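Local coordinates for protein lysine-sensitive aspartokinase 3 (Escherichia coli, PDB 2J0W) that phosphorylates L-aspartate with ATP to give 4-phospho-L-aspartate, the step that opens lysine biosynthesis, and is inhibited allosterically by lysine, at residues E3-K8 against A31-V36; Q136-D141 against G177-Q182. All blocks are in the same frame, centred on the assembly; numbering follows the deposited sequence.

Contact 1: residues E3-K8 against A31-V36; sequences EIVVSK and ANVRLV
Val5 O is met by two groups of the 31-36 segment. Arg34 N gives Val5 O a weak hydrogen bond of 3.3 Å, and the CA-H of Val33 points at the same oxygen. The N-H of the same residue, Val5 N, donates to Asn32 O at 2.9 Å. Ser7 N bonds to Leu35 O at 3.0 Å. The strands run parallel. Val5 pairs with Val33, but Val6 pairs with Leu35, so a beta bulge at Arg34 shifts the register by one. The two strands are the first and last elements of a beta-alpha-beta unit, with helix 17-27 as the crossover, in the central sheet of the amino acid kinase domain. Val5, Ser7, Val33 and Val36 face one side of it. There Ser7 OG, anti to its carbonyl carbon (chi1 -69°), lies over the Val33 methyls, 3.5 Å from CG1. On the side of Val6 and Leu35 the two side chains run alongside each other, with Val6 CG2 4.1 Å from Leu35 CD2. Helix 200-211 covers this side. At the N-terminal end of the pair, Ile4 CG2 lies against Arg34 CB and CG, the chains crossing at about a right angle. The Glu3 carboxylate stacks on the Asn32 amide with planes 14° apart, and its OE1 is hydrogen-bonded to Ser215.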
ATOM      1  N   GLU A   3     -33.928 -19.895 -16.704  1.00 93.89           N
ATOM      2  CA  GLU A   3     -33.428 -20.591 -17.927  1.00 93.70           C
ATOM      3  C   GLU A   3     -33.552 -19.703 -19.162  1.00 92.41           C
ATOM      4  O   GLU A   3     -34.408 -19.914 -20.027  1.00 93.91           O
ATOM      5  CB  GLU A   3     -34.194 -21.903 -18.143  1.00 94.13           C
ATOM      6  CG  GLU A   3     -33.891 -22.602 -19.465  1.00100.13           C
ATOM      7  CD  GLU A   3     -32.416 -22.556 -19.838  1.00106.47           C
ATOM      8  OE1 GLU A   3     -31.945 -21.497 -20.313  1.00106.37           O
ATOM      9  OE2 GLU A   3     -31.725 -23.579 -19.648  1.00107.25           O
ATOM     10  N   ILE A   4     -32.681 -18.704 -19.237  1.00 88.61           N
ATOM     11  CA  ILE A   4     -32.680 -17.775 -20.353  1.00 82.49           C
ATOM     12  C   ILE A   4     -31.258 -17.294 -20.545  1.00 75.85           C
ATOM     13  O   ILE A   4     -30.613 -16.850 -19.600  1.00 77.52           O
ATOM     14  CB  ILE A   4     -33.586 -16.549 -20.068  1.00 83.42           C
ATOM     15  CG1 ILE A   4     -35.037 -17.001 -19.849  1.00 83.77           C
ATOM     16  CG2 ILE A   4     -33.495 -15.564 -21.218  1.00 83.73           C
ATOM     17  CD1 ILE A   4     -35.956 -15.915 -19.302  1.00 79.76           C
ATOM     18  N   VAL A   5     -30.755 -17.403 -21.762  1.00 69.28           N
ATOM     19  CA  VAL A   5     -29.412 -16.937 -22.029  1.00 62.11           C
ATOM     20  C   VAL A   5     -29.525 -15.518 -22.547  1.00 59.67           C
ATOM     21  O   VAL A   5     -30.426 -15.205 -23.330  1.00 60.21           O
ATOM     22  CB  VAL A   5     -28.699 -17.816 -23.070  1.00 57.89           C
ATOM     23  CG1 VAL A   5     -27.473 -17.099 -23.625  1.00 54.45           C
ATOM     24  CG2 VAL A   5     -28.282 -19.121 -22.424  1.00 58.78           C
ATOM     25  N   VAL A   6     -28.621 -14.668 -22.073  1.00 56.57           N
ATOM     26  CA  VAL A   6     -28.542 -13.264 -22.464  1.00 52.98           C
ATOM     27  C   VAL A   6     -27.300 -13.093 -23.351  1.00 51.46           C
ATOM     28  O   VAL A   6     -26.194 -13.479 -22.959  1.00 49.13           O
ATOM     29  CB  VAL A   6     -28.423 -12.371 -21.210  1.00 59.69           C
ATOM     30  CG1 VAL A   6     -28.239 -10.923 -21.609  1.00 66.19           C
ATOM     31  CG2 VAL A   6     -29.669 -12.530 -20.347  1.00 55.53           C
ATOM     32  N   SER A   7     -27.487 -12.535 -24.547  1.00 53.71           N
ATOM     33  CA  SER A   7     -26.385 -12.328 -25.502  1.00 55.87           C
ATOM     34  C   SER A   7     -26.024 -10.851 -25.708  1.00 56.70           C
ATOM     35  O   SER A   7     -26.907  -9.995 -25.814  1.00 60.23           O
ATOM     36  CB  SER A   7     -26.742 -12.943 -26.864  1.00 51.72           C
ATOM     37  OG  SER A   7     -26.782 -14.359 -26.798  1.00 65.24           O
ATOM     38  N   LYS A   8     -24.730 -10.550 -25.786  1.00 52.57           N
ATOM     39  CA  LYS A   8     -24.303  -9.169 -25.975  1.00 52.53           C
ATOM     40  C   LYS A   8     -23.425  -8.991 -27.202  1.00 53.55           C
ATOM     41  O   LYS A   8     -22.504  -9.771 -27.447  1.00 54.42           O
ATOM     42  CB  LYS A   8     -23.570  -8.667 -24.728  1.00 49.85           C
ATOM     43  CG  LYS A   8     -23.138  -7.202 -24.779  1.00 43.57           C
ATOM     44  CD  LYS A   8     -21.783  -7.014 -25.453  1.00 39.02           C
ATOM     45  CE  LYS A   8     -21.275  -5.590 -25.233  1.00 41.31           C
ATOM     46  NZ  LYS A   8     -19.847  -5.379 -25.634  1.00 37.81           N
ATOM     47  N   ALA A  31     -32.001 -21.314 -29.139  1.00 69.73           N
ATOM     48  CA  ALA A  31     -33.332 -20.798 -28.844  1.00 66.48           C
ATOM     49  C   ALA A  31     -33.493 -20.305 -27.410  1.00 64.77           C
ATOM     50  O   ALA A  31     -34.543 -19.758 -27.059  1.00 64.50           O
ATOM     51  CB  ALA A  31     -34.387 -21.857 -29.168  1.00 64.10           C
ATOM     52  N   ASN A  32     -32.462 -20.499 -26.583  1.00 61.67           N
ATOM     53  CA  ASN A  32     -32.502 -20.040 -25.192  1.00 62.35           C
ATOM     54  C   ASN A  32     -32.185 -18.544 -25.118  1.00 60.83           C
ATOM     55  O   ASN A  32     -32.403 -17.893 -24.090  1.00 61.38           O
ATOM     56  CB  ASN A  32     -31.507 -20.819 -24.315  1.00 67.92           C
ATOM     57  CG  ASN A  32     -31.926 -22.261 -24.083  1.00 76.78           C
ATOM     58  OD1 ASN A  32     -33.072 -22.547 -23.715  1.00 77.64           O
ATOM     59  ND2 ASN A  32     -30.986 -23.177 -24.270  1.00 76.51           N
ATOM     60  N   VAL A  33     -31.656 -18.000 -26.209  1.00 59.00           N
ATOM     61  CA  VAL A  33     -31.349 -16.577 -26.267  1.00 61.08           C
ATOM     62  C   VAL A  33     -32.691 -15.862 -26.378  1.00 62.68           C
ATOM     63  O   VAL A  33     -33.353 -15.907 -27.418  1.00 65.21           O
ATOM     64  CB  VAL A  33     -30.490 -16.234 -27.498  1.00 61.31           C
ATOM     65  CG1 VAL A  33     -30.184 -14.737 -27.539  1.00 65.21           C
ATOM     66  CG2 VAL A  33     -29.192 -17.011 -27.458  1.00 56.91           C
ATOM     67  N   ARG A  34     -33.082 -15.214 -25.290  1.00 58.39           N
ATOM     68  CA  ARG A  34     -34.347 -14.506 -25.223  1.00 59.55           C
ATOM     69  C   ARG A  34     -34.109 -13.007 -25.087  1.00 58.45           C
ATOM     70  O   ARG A  34     -34.986 -12.194 -25.381  1.00 61.28           O
ATOM     71  CB  ARG A  34     -35.141 -15.020 -24.029  1.00 63.69           C
ATOM     72  CG  ARG A  34     -35.256 -16.541 -24.012  1.00 75.85           C
ATOM     73  CD  ARG A  34     -36.691 -16.973 -24.191  1.00 85.04           C
ATOM     74  NE  ARG A  34     -37.346 -16.206 -25.242  1.00 93.63           N
ATOM     75  CZ  ARG A  34     -38.448 -16.597 -25.866  1.00 97.62           C
ATOM     76  NH1 ARG A  34     -39.018 -17.754 -25.550  1.00101.31           N
ATOM     77  NH2 ARG A  34     -38.981 -15.828 -26.803  1.00 99.23           N
ATOM     78  N   LEU A  35     -32.925 -12.641 -24.616  1.00 54.75           N
ATOM     79  CA  LEU A  35     -32.596 -11.234 -24.459  1.00 55.45           C
ATOM     80  C   LEU A  35     -31.290 -10.900 -25.162  1.00 56.80           C
ATOM     81  O   LEU A  35     -30.265 -11.560 -24.956  1.00 59.15           O
ATOM     82  CB  LEU A  35     -32.493 -10.873 -22.974  1.00 57.97           C
ATOM     83  CG  LEU A  35     -32.205  -9.411 -22.604  1.00 51.66           C
ATOM     84  CD1 LEU A  35     -33.263  -8.466 -23.159  1.00 47.38           C
ATOM     85  CD2 LEU A  35     -32.170  -9.309 -21.108  1.00 55.62           C
ATOM     86  N   VAL A  36     -31.330  -9.878 -26.006  1.00 51.31           N
ATOM     87  CA  VAL A  36     -30.131  -9.468 -26.710  1.00 52.73           C
ATOM     88  C   VAL A  36     -29.780  -8.059 -26.250  1.00 52.33           C
ATOM     89  O   VAL A  36     -30.663  -7.225 -26.022  1.00 51.34           O
ATOM     90  CB  VAL A  36     -30.340  -9.487 -28.243  1.00 55.29           C
ATOM     91  CG1 VAL A  36     -29.039  -9.116 -28.961  1.00 53.03           C
ATOM     92  CG2 VAL A  36     -30.804 -10.866 -28.672  1.00 50.91           C
TER

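Contact 2: residues Q136-D141 against G177-Q182; sequences QAQWFD and GLVITQ
Strands 137-139 and 178-182 run parallel, their axes 4.6 Å apart at closest approach and inclined by 32°. Ala137, Gln138 and Trp139 pair in order with Leu178, Val179 and Ile180. The backbone bonds alternate along the pair: Gln138 N to Leu178 O, Ile180 N to Gln138 O at 2.8 Å, then Phe140 N to Ile180 O. Gln138 CG sits between the backbone N and the carbonyl carbon (chi1 50°), which brings the chain alongside Leu178 O. Gln138 NE2 is hydrogen-bonded to Glu176 OE1. Helix 159-176 links the two strands in a beta-alpha-beta unit at the edge of the amino acid kinase sheet. It also covers the side where Phe140 CB packs on Val179 CG1 at 3.6 Å. Further along, Thr181 OG1 donates to Phe140 O at 2.7 Å, from above the carbonyl plane. A valine in place of this threonine would probably leave Phe140 O without its hydroxyl donor. Gln182 OE1 accepts from Val142 N, while Gln182 NE2 lies 3.8 Å from Trp139 NE1, with amide and indole planes 37° apart. The indole NE1 itself bonds to Thr123.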
ATOM      1  N   GLN A 136     -40.452 -13.164 -34.272  1.00 94.77           N
ATOM      2  CA  GLN A 136     -41.122 -12.375 -33.255  1.00 94.96           C
ATOM      3  C   GLN A 136     -40.019 -11.677 -32.482  1.00 92.17           C
ATOM      4  O   GLN A 136     -39.436 -12.275 -31.586  1.00 95.42           O
ATOM      5  CB  GLN A 136     -41.904 -13.279 -32.301  1.00 98.83           C
ATOM      6  CG  GLN A 136     -43.248 -13.712 -32.810  1.00108.72           C
ATOM      7  CD  GLN A 136     -44.111 -12.525 -33.131  1.00117.43           C
ATOM      8  OE1 GLN A 136     -44.022 -11.948 -34.223  1.00123.89           O
ATOM      9  NE2 GLN A 136     -44.961 -12.126 -32.163  1.00117.62           N
ATOM     10  N   ALA A 137     -39.712 -10.432 -32.833  1.00 87.10           N
ATOM     11  CA  ALA A 137     -38.657  -9.717 -32.118  1.00 82.10           C
ATOM     12  C   ALA A 137     -39.122  -8.317 -31.794  1.00 77.08           C
ATOM     13  O   ALA A 137     -39.426  -7.545 -32.699  1.00 77.20           O
ATOM     14  CB  ALA A 137     -37.382  -9.653 -32.971  1.00 83.92           C
ATOM     15  N   GLN A 138     -39.189  -7.981 -30.513  1.00 73.10           N
ATOM     16  CA  GLN A 138     -39.616  -6.641 -30.142  1.00 69.97           C
ATOM     17  C   GLN A 138     -38.523  -5.791 -29.492  1.00 66.68           C
ATOM     18  O   GLN A 138     -37.624  -6.290 -28.813  1.00 63.92           O
ATOM     19  CB  GLN A 138     -40.865  -6.711 -29.253  1.00 69.08           C
ATOM     20  CG  GLN A 138     -40.741  -7.679 -28.076  1.00 72.47           C
ATOM     21  CD  GLN A 138     -42.039  -7.814 -27.325  1.00 76.58           C
ATOM     22  OE1 GLN A 138     -42.641  -6.813 -26.914  1.00 82.41           O
ATOM     23  NE2 GLN A 138     -42.485  -9.066 -27.121  1.00 74.03           N
ATOM     24  N   TRP A 139     -38.629  -4.490 -29.728  1.00 63.83           N
ATOM     25  CA  TRP A 139     -37.690  -3.505 -29.216  1.00 61.97           C
ATOM     26  C   TRP A 139     -38.110  -3.128 -27.802  1.00 63.26           C
ATOM     27  O   TRP A 139     -39.305  -3.024 -27.515  1.00 63.50           O
ATOM     28  CB  TRP A 139     -37.719  -2.275 -30.130  1.00 52.94           C
ATOM     29  CG  TRP A 139     -36.730  -1.209 -29.805  1.00 50.43           C
ATOM     30  CD1 TRP A 139     -35.431  -1.134 -30.221  1.00 51.86           C
ATOM     31  CD2 TRP A 139     -36.962  -0.047 -28.999  1.00 43.47           C
ATOM     32  NE1 TRP A 139     -34.839   0.005 -29.721  1.00 51.48           N
ATOM     33  CE2 TRP A 139     -35.756   0.688 -28.966  1.00 44.80           C
ATOM     34  CE3 TRP A 139     -38.075   0.444 -28.297  1.00 44.35           C
ATOM     35  CZ2 TRP A 139     -35.629   1.893 -28.260  1.00 48.68           C
ATOM     36  CZ3 TRP A 139     -37.948   1.645 -27.592  1.00 44.48           C
ATOM     37  CH2 TRP A 139     -36.733   2.353 -27.578  1.00 36.11           C
ATOM     38  N   PHE A 140     -37.130  -2.933 -26.919  1.00 62.43           N
ATOM     39  CA  PHE A 140     -37.410  -2.560 -25.535  1.00 54.63           C
ATOM     40  C   PHE A 140     -36.416  -1.518 -25.043  1.00 51.98           C
ATOM     41  O   PHE A 140     -35.221  -1.637 -25.294  1.00 53.39           O
ATOM     42  CB  PHE A 140     -37.338  -3.783 -24.627  1.00 41.40           C
ATOM     43  CG  PHE A 140     -37.779  -3.509 -23.225  1.00 39.35           C
ATOM     44  CD1 PHE A 140     -39.125  -3.320 -22.933  1.00 45.41           C
ATOM     45  CD2 PHE A 140     -36.852  -3.416 -22.196  1.00 44.62           C
ATOM     46  CE1 PHE A 140     -39.547  -3.038 -21.625  1.00 52.03           C
ATOM     47  CE2 PHE A 140     -37.262  -3.134 -20.881  1.00 48.33           C
ATOM     48  CZ  PHE A 140     -38.611  -2.947 -20.597  1.00 40.46           C
ATOM     49  N   ASP A 141     -36.916  -0.516 -24.325  1.00 49.77           N
ATOM     50  CA  ASP A 141     -36.085   0.576 -23.790  1.00 48.14           C
ATOM     51  C   ASP A 141     -35.550   0.275 -22.373  1.00 47.78           C
ATOM     52  O   ASP A 141     -36.250   0.528 -21.385  1.00 50.73           O
ATOM     53  CB  ASP A 141     -36.923   1.863 -23.762  1.00 36.82           C
ATOM     54  CG  ASP A 141     -36.113   3.090 -23.380  1.00 48.74           C
ATOM     55  OD1 ASP A 141     -35.125   2.973 -22.615  1.00 45.31           O
ATOM     56  OD2 ASP A 141     -36.482   4.190 -23.841  1.00 51.89           O
ATOM     57  N   GLY A 177     -42.022 -13.324 -26.448  1.00 70.42           N
ATOM     58  CA  GLY A 177     -41.087 -13.659 -27.498  1.00 68.11           C
ATOM     59  C   GLY A 177     -39.707 -13.083 -27.286  1.00 66.77           C
ATOM     60  O   GLY A 177     -39.209 -13.023 -26.163  1.00 66.96           O
ATOM     61  N   LEU A 178     -39.090 -12.644 -28.373  1.00 64.52           N
ATOM     62  CA  LEU A 178     -37.749 -12.098 -28.307  1.00 61.94           C
ATOM     63  C   LEU A 178     -37.734 -10.626 -27.949  1.00 63.01           C
ATOM     64  O   LEU A 178     -38.648  -9.870 -28.296  1.00 64.14           O
ATOM     65  CB  LEU A 178     -37.037 -12.315 -29.636  1.00 62.89           C
ATOM     66  CG  LEU A 178     -35.545 -12.543 -29.466  1.00 71.63           C
ATOM     67  CD1 LEU A 178     -35.327 -13.663 -28.450  1.00 76.42           C
ATOM     68  CD2 LEU A 178     -34.925 -12.896 -30.811  1.00 71.32           C
ATOM     69  N   VAL A 179     -36.672 -10.224 -27.260  1.00 60.56           N
ATOM     70  CA  VAL A 179     -36.534  -8.849 -26.821  1.00 54.74           C
ATOM     71  C   VAL A 179     -35.153  -8.283 -27.081  1.00 50.10           C
ATOM     72  O   VAL A 179     -34.146  -8.820 -26.643  1.00 48.21           O
ATOM     73  CB  VAL A 179     -36.859  -8.740 -25.339  1.00 53.75           C
ATOM     74  CG1 VAL A 179     -36.724  -7.297 -24.873  1.00 54.75           C
ATOM     75  CG2 VAL A 179     -38.266  -9.260 -25.105  1.00 48.85           C
ATOM     76  N   ILE A 180     -35.120  -7.188 -27.817  1.00 51.81           N
ATOM     77  CA  ILE A 180     -33.872  -6.531 -28.146  1.00 52.58           C
ATOM     78  C   ILE A 180     -33.858  -5.206 -27.394  1.00 52.64           C
ATOM     79  O   ILE A 180     -34.813  -4.418 -27.480  1.00 52.95           O
ATOM     80  CB  ILE A 180     -33.781  -6.292 -29.666  1.00 57.13           C
ATOM     81  CG1 ILE A 180     -34.069  -7.609 -30.386  1.00 62.64           C
ATOM     82  CG2 ILE A 180     -32.406  -5.759 -30.050  1.00 54.25           C
ATOM     83  CD1 ILE A 180     -33.302  -8.773 -29.821  1.00 70.31           C
ATOM     84  N   THR A 181     -32.794  -4.969 -26.634  1.00 47.44           N
ATOM     85  CA  THR A 181     -32.688  -3.728 -25.886  1.00 46.86           C
ATOM     86  C   THR A 181     -31.250  -3.207 -25.921  1.00 47.79           C
ATOM     87  O   THR A 181     -30.368  -3.835 -26.525  1.00 49.36           O
ATOM     88  CB  THR A 181     -33.183  -3.916 -24.433  1.00 47.48           C
ATOM     89  OG1 THR A 181     -33.235  -2.638 -23.797  1.00 53.85           O
ATOM     90  CG2 THR A 181     -32.267  -4.875 -23.634  1.00 34.55           C
ATOM     91  N   GLN A 182     -31.003  -2.077 -25.268  1.00 42.31           N
ATOM     92  CA  GLN A 182     -29.665  -1.479 -25.292  1.00 41.17           C
ATOM     93  C   GLN A 182     -28.839  -1.493 -24.016  1.00 40.09           C
ATOM     94  O   GLN A 182     -29.346  -1.256 -22.923  1.00 45.81           O
ATOM     95  CB  GLN A 182     -29.775  -0.036 -25.795  1.00 42.86           C
ATOM     96  CG  GLN A 182     -30.913   0.762 -25.184  1.00 32.44           C
ATOM     97  CD  GLN A 182     -32.284   0.313 -25.646  1.00 44.95           C
ATOM     98  OE1 GLN A 182     -33.260   0.409 -24.897  1.00 45.10           O
ATOM     99  NE2 GLN A 182     -32.374  -0.167 -26.882  1.00 49.04           N
TER

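Contacts 1 and 2 belong to one sheet and meet where strand 33-38 lies beside strand 178-182. Two probable hydrogen bonds join them, Val36 N to Val179 O at 3.1 Å and Thr181 N to Val36 O at 3.2 Å. Both contacts are largely buried. Contact 1 lies further in, with strand 5-9 flanked on its other side by strand 216-221, whereas strand 137-139 of contact 2 is outermost in the chain's sheet. Small aliphatic side chains dominate contact 1, and its register is broken by a bulge. Contact 2 keeps an even register and adds aromatic and amide groups. Segment 3-8 ends in Lys8, which touches ADP, and Gln182 of contact 2 packs on substrate-binding Glu119.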